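PDB 4GWI: platelet aggregation factor Sm-hPAF from Streptococcus mitis, which binds fucosylated Lewis glycans through the F-type lectin domain described here and, as the full-length toxin, probably forms pores in cholesterol-containing host membranes. Local coordinates for residues Y73-G76 / N82-S85; R31-N36 / W57-G62; E65-V70 / V89-E94. The protein carries 2 engineered substitutions. All blocks are in the same frame, centred on the assembly; numbering follows the deposited sequence.

Contact 1: Y73-G76 / N82-S85; sequences YNRG and NRLS. With FUC (alpha-L-fucopyranose), chain B.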
loop_
_atom_site.group_PDB
_atom_site.type_symbol
_atom_site.label_atom_id
_atom_site.label_comp_id
_atom_site.label_asym_id
_atom_site.label_seq_id
_atom_site.Cartn_x
_atom_site.Cartn_y
_atom_site.Cartn_z
ATOM N N TYR A 73 -2.732 0.567 -5.988
ATOM C CA TYR A 73 -3.684 1.273 -6.896
ATOM C C TYR A 73 -3.903 2.629 -6.338
ATOM O O TYR A 73 -4.305 2.781 -5.164
ATOM C CB TYR A 73 -5.012 0.524 -6.936
ATOM C CG TYR A 73 -4.945 -0.872 -7.520
ATOM C CD1 TYR A 73 -5.455 -1.084 -8.800
ATOM C CD2 TYR A 73 -4.380 -1.957 -6.810
ATOM C CE1 TYR A 73 -5.417 -2.358 -9.330
ATOM C CE2 TYR A 73 -4.323 -3.239 -7.365
ATOM C CZ TYR A 73 -4.854 -3.397 -8.630
ATOM O OH TYR A 73 -4.885 -4.658 -9.163
ATOM N N ASN A 74 -3.589 3.652 -7.132
ATOM C CA ASN A 74 -3.622 5.034 -6.680
ATOM C C ASN A 74 -5.029 5.618 -6.652
ATOM O O ASN A 74 -5.904 5.096 -7.333
ATOM C CB ASN A 74 -2.712 5.896 -7.615
ATOM C CG ASN A 74 -2.252 7.171 -6.966
ATOM O OD1 ASN A 74 -2.570 7.505 -5.821
ATOM N ND2 ASN A 74 -1.516 7.973 -7.772
ATOM N N ARG A 75 -5.209 6.702 -5.884
ATOM C CA ARG A 75 -6.437 7.515 -6.057
ATOM C C ARG A 75 -6.451 8.103 -7.462
ATOM O O ARG A 75 -5.404 8.503 -7.970
ATOM C CB ARG A 75 -6.385 8.592 -5.010
ATOM C CG ARG A 75 -7.664 9.437 -5.067
ATOM C CD ARG A 75 -7.612 10.505 -3.982
ATOM N NE ARG A 75 -8.817 11.372 -4.114
ATOM C CZ ARG A 75 -9.093 12.421 -3.321
ATOM N NH1 ARG A 75 -8.302 12.772 -2.268
ATOM N NH2 ARG A 75 -10.241 13.109 -3.591
ATOM N N GLY A 76 -7.667 8.202 -7.990
ATOM C CA GLY A 76 -7.823 8.676 -9.429
ATOM C C GLY A 76 -8.577 9.981 -9.641
ATOM O O GLY A 76 -8.469 10.552 -10.710
ATOM N N ASN A 82 -0.759 12.784 -7.777
ATOM C CA ASN A 82 0.641 13.008 -7.467
ATOM C C ASN A 82 1.020 13.003 -6.031
ATOM O O ASN A 82 2.191 13.036 -5.742
ATOM C CB ASN A 82 1.174 14.298 -8.184
ATOM C CG ASN A 82 0.561 15.605 -7.622
ATOM O OD1 ASN A 82 1.218 16.647 -7.643
ATOM N ND2 ASN A 82 -0.695 15.560 -7.133
ATOM N N ARG A 83 0.050 12.921 -5.100
ATOM C CA ARG A 83 0.398 12.788 -3.711
ATOM C C ARG A 83 1.103 11.446 -3.453
ATOM O O ARG A 83 1.870 11.338 -2.459
ATOM C CB ARG A 83 -0.860 12.870 -2.821
ATOM C CG ARG A 83 -1.487 14.283 -2.776
ATOM C CD ARG A 83 -2.884 14.207 -2.188
ATOM N NE ARG A 83 -3.373 15.622 -2.147
ATOM C CZ ARG A 83 -4.601 15.970 -1.708
ATOM N NH1 ARG A 83 -5.511 15.049 -1.235
ATOM N NH2 ARG A 83 -4.905 17.301 -1.708
ATOM N N LEU A 84 0.831 10.468 -4.293
ATOM C CA LEU A 84 1.542 9.189 -4.160
ATOM C C LEU A 84 2.844 9.278 -5.018
ATOM O O LEU A 84 2.911 8.842 -6.192
ATOM C CB LEU A 84 0.667 7.983 -4.575
ATOM C CG LEU A 84 1.366 6.621 -4.388
ATOM C CD1 LEU A 84 1.630 6.375 -2.879
ATOM C CD2 LEU A 84 0.373 5.558 -4.850
ATOM N N SER A 85 3.811 9.904 -4.394
ATOM C CA SER A 85 5.128 10.149 -5.032
ATOM C C SER A 85 6.122 10.218 -3.902
ATOM O O SER A 85 5.799 10.516 -2.745
ATOM C CB SER A 85 5.059 11.432 -5.922
ATOM O OG SER A 85 4.891 12.482 -5.039
HETATM C C1 FUC B . -10.332 16.527 -2.729
HETATM C C2 FUC B . -8.969 17.021 -2.281
HETATM C C3 FUC B . -8.937 17.259 -0.803
HETATM C C4 FUC B . -9.281 15.956 -0.111
HETATM C C5 FUC B . -10.645 15.537 -0.614
HETATM C C6 FUC B . -11.120 14.258 0.035
HETATM O O2 FUC B . -8.673 18.228 -2.963
HETATM O O3 FUC B . -7.682 17.677 -0.450
HETATM O O4 FUC B . -8.290 15.012 -0.419
HETATM O O5 FUC B . -10.646 15.370 -2.002
HETATM O O HOH W 1 -5.603 12.129 -1.542
#

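Contact 2: R31-N36 / W57-G62; sequences RAVDGN and WQVDLG. With CA (calcium ion), chain F; MG (magnesium ion), chain E.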
loop_
_atom_site.group_PDB
_atom_site.type_symbol
_atom_site.label_atom_id
_atom_site.label_comp_id
_atom_site.label_asym_id
_atom_site.label_seq_id
_atom_site.Cartn_x
_atom_site.Cartn_y
_atom_site.Cartn_z
ATOM N N ARG A 31 -10.069 0.540 3.802
ATOM C CA ARG A 31 -10.527 0.678 2.374
ATOM C C ARG A 31 -9.528 0.211 1.366
ATOM O O ARG A 31 -9.843 -0.040 0.173
ATOM C CB ARG A 31 -10.875 2.136 2.120
ATOM C CG ARG A 31 -12.130 2.543 2.887
ATOM C CD ARG A 31 -12.324 4.051 2.680
ATOM N NE ARG A 31 -13.588 4.420 3.407
ATOM C CZ ARG A 31 -14.161 5.625 3.216
ATOM N NH1 ARG A 31 -15.366 5.890 3.832
ATOM N NH2 ARG A 31 -13.584 6.579 2.453
ATOM N N ALA A 32 -8.224 0.073 1.732
ATOM C CA ALA A 32 -7.252 -0.396 0.748
ATOM C C ALA A 32 -7.138 -1.925 0.716
ATOM O O ALA A 32 -6.414 -2.435 -0.120
ATOM C CB ALA A 32 -5.809 0.235 1.081
ATOM N N VAL A 33 -7.899 -2.584 1.601
ATOM C CA VAL A 33 -7.927 -4.071 1.532
ATOM C C VAL A 33 -9.378 -4.603 1.503
ATOM O O VAL A 33 -9.669 -5.748 1.889
ATOM C CB VAL A 33 -7.098 -4.738 2.698
ATOM C CG1 VAL A 33 -5.600 -4.420 2.441
ATOM C CG2 VAL A 33 -7.621 -4.264 4.058
ATOM N N ASP A 34 -10.249 -3.787 0.901
ATOM C CA ASP A 34 -11.656 -4.194 0.883
ATOM C C ASP A 34 -12.026 -4.897 -0.412
ATOM O O ASP A 34 -13.273 -5.163 -0.575
ATOM C CB ASP A 34 -12.575 -2.953 1.126
ATOM C CG ASP A 34 -12.489 -1.930 0.004
ATOM O OD1 ASP A 34 -11.734 -2.026 -0.938
ATOM O OD2 ASP A 34 -13.305 -0.944 0.115
ATOM N N GLY A 35 -11.101 -5.198 -1.311
ATOM C CA GLY A 35 -11.421 -5.953 -2.515
ATOM C C GLY A 35 -12.051 -5.105 -3.549
ATOM O O GLY A 35 -12.655 -5.662 -4.530
ATOM N N ASN A 36 -11.849 -3.780 -3.524
ATOM C CA ASN A 36 -12.420 -2.872 -4.520
ATOM C C ASN A 36 -11.384 -1.881 -4.939
ATOM O O ASN A 36 -10.949 -1.016 -4.073
ATOM C CB ASN A 36 -13.610 -2.167 -3.830
ATOM C CG ASN A 36 -14.376 -1.278 -4.819
ATOM O OD1 ASN A 36 -13.921 -1.014 -5.924
ATOM N ND2 ASN A 36 -15.546 -0.769 -4.318
ATOM N N TRP A 57 0.823 3.774 5.672
ATOM C CA TRP A 57 -0.314 2.814 5.766
ATOM C C TRP A 57 0.320 1.441 5.845
ATOM O O TRP A 57 1.411 1.201 5.260
ATOM C CB TRP A 57 -1.099 2.996 4.443
ATOM C CG TRP A 57 -2.190 1.946 4.321
ATOM C CD1 TRP A 57 -3.581 2.105 4.685
ATOM C CD2 TRP A 57 -2.059 0.610 3.787
ATOM N NE1 TRP A 57 -4.266 0.885 4.418
ATOM C CE2 TRP A 57 -3.394 0.013 3.876
ATOM C CE3 TRP A 57 -0.983 -0.132 3.246
ATOM C CZ2 TRP A 57 -3.626 -1.307 3.513
ATOM C CZ3 TRP A 57 -1.213 -1.457 2.866
ATOM C CH2 TRP A 57 -2.542 -1.997 2.935
ATOM N N GLN A 58 -0.308 0.486 6.556
ATOM C CA GLN A 58 0.279 -0.845 6.723
ATOM C C GLN A 58 -0.827 -1.889 6.720
ATOM O O GLN A 58 -1.949 -1.618 7.216
ATOM C CB GLN A 58 0.969 -0.868 8.093
ATOM C CG GLN A 58 1.599 -2.239 8.400
ATOM C CD GLN A 58 2.307 -2.078 9.733
ATOM O OE1 GLN A 58 1.691 -2.280 10.786
ATOM N NE2 GLN A 58 3.525 -1.620 9.637
ATOM N N VAL A 59 -0.523 -3.079 6.163
ATOM C CA VAL A 59 -1.423 -4.225 6.392
ATOM C C VAL A 59 -0.603 -5.315 7.126
ATOM O O VAL A 59 0.590 -5.555 6.845
ATOM C CB VAL A 59 -1.971 -4.731 5.057
ATOM C CG1 VAL A 59 -0.839 -5.041 4.027
ATOM C CG2 VAL A 59 -2.965 -5.958 5.303
ATOM N N ASP A 60 -1.303 -5.958 8.069
ATOM C CA ASP A 60 -0.756 -7.163 8.822
ATOM C C ASP A 60 -1.284 -8.364 8.109
ATOM O O ASP A 60 -2.537 -8.651 8.160
ATOM C CB ASP A 60 -1.229 -7.057 10.254
ATOM C CG ASP A 60 -0.727 -8.188 11.096
ATOM O OD1 ASP A 60 -0.109 -9.079 10.551
ATOM O OD2 ASP A 60 -1.091 -8.135 12.295
ATOM N N LEU A 61 -0.432 -9.135 7.476
ATOM C CA LEU A 61 -0.872 -10.376 6.778
ATOM C C LEU A 61 -1.286 -11.461 7.759
ATOM O O LEU A 61 -1.833 -12.509 7.278
ATOM C CB LEU A 61 0.223 -10.892 5.842
ATOM C CG LEU A 61 0.705 -9.904 4.780
ATOM C CD1 LEU A 61 1.861 -10.440 3.984
ATOM C CD2 LEU A 61 -0.449 -9.508 3.805
ATOM N N GLY A 62 -0.942 -11.281 9.038
ATOM C CA GLY A 62 -1.400 -12.142 10.111
ATOM C C GLY A 62 -0.483 -13.320 10.412
ATOM O O GLY A 62 -0.638 -13.943 11.481
HETATM CA CA CA F . -10.394 -0.228 -1.994
HETATM MG MG MG E . -1.644 -6.828 13.949
HETATM O O HOH W 2 0.349 -7.071 14.948
HETATM O O HOH W 3 -1.152 -5.166 13.275
HETATM O O HOH W 4 -2.302 -5.938 15.800
#

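Contact 3: E65-V70 / V89-E94; sequences ENVGKV and VVLLNE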
loop_
_atom_site.group_PDB
_atom_site.type_symbol
_atom_site.label_atom_id
_atom_site.label_comp_id
_atom_site.label_asym_id
_atom_site.label_seq_id
_atom_site.Cartn_x
_atom_site.Cartn_y
_atom_site.Cartn_z
ATOM N N GLU A 65 4.595 -14.587 5.412
ATOM C CA GLU A 65 4.361 -15.191 4.133
ATOM C C GLU A 65 5.564 -14.904 3.227
ATOM O O GLU A 65 6.235 -13.871 3.373
ATOM C CB GLU A 65 3.135 -14.483 3.501
ATOM C CG GLU A 65 1.875 -14.686 4.307
ATOM C CD GLU A 65 1.214 -16.008 4.029
ATOM O OE1 GLU A 65 0.064 -16.176 4.535
ATOM O OE2 GLU A 65 1.801 -16.860 3.304
ATOM N N ASN A 66 5.728 -15.712 2.176
ATOM C CA ASN A 66 6.761 -15.442 1.222
ATOM C C ASN A 66 6.219 -14.567 0.093
ATOM O O ASN A 66 5.438 -15.044 -0.753
ATOM C CB ASN A 66 7.326 -16.751 0.672
ATOM C CG ASN A 66 8.643 -16.542 -0.003
ATOM O OD1 ASN A 66 8.679 -16.117 -1.126
ATOM N ND2 ASN A 66 9.777 -16.633 0.752
ATOM N N VAL A 67 6.572 -13.284 0.190
ATOM C CA VAL A 67 5.919 -12.240 -0.665
ATOM C C VAL A 67 6.700 -12.087 -1.907
ATOM O O VAL A 67 7.977 -11.884 -1.915
ATOM C CB VAL A 67 5.880 -10.921 0.120
ATOM C CG1 VAL A 67 5.339 -9.773 -0.806
ATOM C CG2 VAL A 67 4.972 -11.069 1.379
ATOM N N GLY A 68 5.995 -12.127 -3.041
ATOM C CA GLY A 68 6.605 -11.890 -4.289
ATOM C C GLY A 68 6.181 -10.623 -5.063
ATOM O O GLY A 68 6.935 -10.145 -5.942
ATOM N N LYS A 69 4.959 -10.148 -4.724
ATOM C CA LYS A 69 4.459 -8.960 -5.474
ATOM C C LYS A 69 3.541 -8.160 -4.582
ATOM O O LYS A 69 2.714 -8.745 -3.844
ATOM C CB LYS A 69 3.708 -9.370 -6.785
ATOM C CG LYS A 69 3.216 -8.167 -7.630
ATOM C CD LYS A 69 2.414 -8.818 -8.799
ATOM C CE LYS A 69 1.842 -7.880 -9.800
ATOM N NZ LYS A 69 1.164 -8.802 -10.796
ATOM N N VAL A 70 3.720 -6.863 -4.654
ATOM C CA VAL A 70 2.755 -5.934 -3.968
ATOM C C VAL A 70 2.287 -4.975 -5.075
ATOM O O VAL A 70 3.067 -4.423 -5.806
ATOM C CB VAL A 70 3.461 -5.107 -2.880
ATOM C CG1 VAL A 70 2.480 -4.025 -2.271
ATOM C CG2 VAL A 70 3.924 -6.085 -1.750
ATOM N N VAL A 89 8.018 1.335 -0.401
ATOM C CA VAL A 89 7.201 0.100 -0.049
ATOM C C VAL A 89 8.132 -0.763 0.767
ATOM O O VAL A 89 9.270 -1.096 0.313
ATOM C CB VAL A 89 6.714 -0.600 -1.312
ATOM C CG1 VAL A 89 5.855 -1.848 -0.975
ATOM C CG2 VAL A 89 5.868 0.383 -2.167
ATOM N N VAL A 90 7.678 -1.166 1.931
ATOM C CA VAL A 90 8.535 -1.807 2.935
ATOM C C VAL A 90 7.885 -3.102 3.338
ATOM O O VAL A 90 6.641 -3.235 3.515
ATOM C CB VAL A 90 8.628 -0.929 4.201
ATOM C CG1 VAL A 90 9.736 -1.453 5.112
ATOM C CG2 VAL A 90 8.973 0.513 3.813
ATOM N N LEU A 91 8.721 -4.142 3.474
ATOM C CA LEU A 91 8.268 -5.393 4.051
ATOM C C LEU A 91 8.894 -5.553 5.439
ATOM O O LEU A 91 10.090 -5.293 5.563
ATOM C CB LEU A 91 8.673 -6.583 3.197
ATOM C CG LEU A 91 8.168 -6.639 1.713
ATOM C CD1 LEU A 91 8.593 -7.938 1.058
ATOM C CD2 LEU A 91 6.632 -6.457 1.767
ATOM N N LEU A 92 8.122 -5.947 6.417
ATOM C CA LEU A 92 8.634 -6.114 7.798
ATOM C C LEU A 92 8.386 -7.550 8.222
ATOM O O LEU A 92 7.385 -8.187 7.891
ATOM C CB LEU A 92 7.902 -5.228 8.817
ATOM C CG LEU A 92 7.757 -3.785 8.446
ATOM C CD1 LEU A 92 7.041 -3.195 9.692
ATOM C CD2 LEU A 92 9.094 -3.142 8.300
ATOM N N ASN A 93 9.333 -8.079 9.021
ATOM C CA ASN A 93 9.108 -9.389 9.624
ATOM C C ASN A 93 8.151 -9.332 10.847
ATOM O O ASN A 93 7.574 -8.270 11.196
ATOM C CB ASN A 93 10.505 -10.057 9.972
ATOM C CG ASN A 93 11.203 -9.396 11.161
ATOM O OD1 ASN A 93 12.464 -9.709 11.377
ATOM N ND2 ASN A 93 10.637 -8.475 11.845
ATOM N N GLU A 94 7.950 -10.458 11.529
ATOM C CA GLU A 94 7.016 -10.519 12.633
ATOM C C GLU A 94 7.364 -9.654 13.790
ATOM O O GLU A 94 6.532 -9.203 14.571
ATOM C CB GLU A 94 6.849 -12.010 13.059
ATOM C CG GLU A 94 5.790 -12.173 14.165
ATOM C CD GLU A 94 6.343 -12.321 15.581
ATOM O OE1 GLU A 94 7.506 -11.887 15.883
ATOM O OE2 GLU A 94 5.570 -12.879 16.412
#

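Contact 1: Y73-G76 / N82-S85
R75 leaves the backbone with CG anti to N (chi1 -177°), whereas R83 swings CG to the side opposite its carbonyl carbon (chi1 -70°); both chains then run fully extended, and the two guanidinium groups arrive side by side at one fucose. R75 works as a two-pronged donor: NH2 gives a nearly straight bond to the ring oxygen O5 of the fucose (2.8 Å), and NH1 reaches O4 of the same sugar (2.9 Å). R83 takes the neighbouring hydroxyls, its NH1 bonding fucose O4 at 2.9 Å and its NH2 bonding fucose O3 at 3.1 Å. Fucose O4 thus accepts from one nitrogen of each arginine, and with the bonds to O5 and O3 the sugar is held at three oxygens, which limits its rotation against the protein. The paired arginines, completed by H48 NE2 on the same sugar, form the His-Arg-Arg fucose site of F-type lectins, here within the glycan pocket of lectinolysin. R75 NH1 and R83 NH1 come within 3.7 Å of each other, and a water near the planes of both groups accepts from each at 2.9 Å, so sugar and water oxygens share out their N-H groups. D77 OD2 makes a salt bridge to R75 NE and probably offsets some of the positive charge, while F51 packs on R83 and Y41 on R75. Behind the arginines, the amide of N74 slides past L84 in the opposite direction, with N74 OD1 3.5 Å from L84 CB. N74 ND2 is bonded to A81 O in the intervening loop, and OD1 accepts a weak bond from R75 N. L84 centres an inverse gamma turn and lays its side chain on L138; just after it, S85 OG donates back to N82 O.

Contact 2: R31-N36 / W57-G62
A32 and V33 press onto W57 from the calcium loop, and this apolar patch is the tight part of the contact. A32 CB lies 3.6 Å from W57 CZ2, approaching the indole at a slant. V33 meets the ring edge-on, its CG1 in the indole plane and 3.8 Å from W57 CZ2. The same methyl then reaches V59, CG1 of V33 standing a looser 4.2 Å from V59 CG2. With CG anti to its backbone N (chi1 173°), W57 projects from strand 56-61 towards the loop, where L138 and V141 also pack on it and NE1 bonds to A29.

Beyond these four buried residues the segments diverge, and their oxygens serve two separate metals. On the loop, R31 O (2.2 Å), D34 OD1 (2.5 Å) and N36 O (2.3 Å) bind calcium, with A139, S45 and E140 completing the site. On the strand, D60 OD2 binds magnesium at 2.2 Å together with three waters and Q17 OE1. D60 OD1 accepts from G62 N in an Asx turn at the exposed corner and forms a salt bridge with R123. Because R31 O and D34 OD1 bracket the two residues that rest on W57, calcium probably stiffens the loop exactly where the hydrophobic contact anchors it to the F-type lectin sandwich.

Contact 3: E65-V70 / V89-E94
V67 and L91 meet across the two sheets, with L91 CD1 lodged 4.1 Å from V67 CB. The other methyl of L91 turns to V70, its CD2 lying 4.5 Å from V70 CG2, so the forked end of the leucine bridges both valines of strand 64-74. V70 in turn sets CG1 against CG1 of V89 at 4.2 Å. All the contacts are between aliphatic carbons, and no hydrogen bond passes between the segments. L91 reaches across because CG stands anti to the carbonyl carbon (chi1 -59°) and the chain beyond it is extended.

The next shell seals the cluster: F117 from strand 112-117 touches V70, V89 and L91, while V125 from strand 124-129 packs on V70 and L91. F104 covers V89, and V99 lies against L91. The strands themselves run roughly antiparallel, at 152°, with their axes 9.9 Å apart, the separation of facing sheets and not of paired strands. This is the interior of the F-type lectin beta sandwich.

A classic beta bulge positions the valines. G68 and K69 together face F144 on strand 138-145, and the extra residue lets V67 and V70, three apart, both point inward. K69 consequently extends to the outer side, where its NZ makes a salt bridge with E114. Nearer the start of the same strand, E65 makes a salt bridge with R145, and the amide of N66 bonds to S146 and D121. Polar ends are thereby tied to their own sheet or nearby loops, while the inner face holds branched aliphatic carbons alone across this contact; the cohesion between the sheets here is therefore van der Waals and hydrophobic, without a directional bond to fix the register.

Along the chain contact 2 closes first; segment 65-70 then opens contact 3, and contact 1 comes within the span between its two segments. Strand 64-74 serves contacts 1 and 3 at different points along its length, their centres about 21 Å apart on opposite sides of the chain's centre. Contacts 2 and 3, about 13 Å between centres, share the five-strand sheet and touch: L61 CD1 packs 4.1 Å from V67 CG2. Contacts 1 and 2 lie about 16 Å apart between centres without touching. The hydrophobic sandwich of contact 3 thus continues through contact 2 to the calcium loop, while strand 64-74 leads from that core to the fucose pocket.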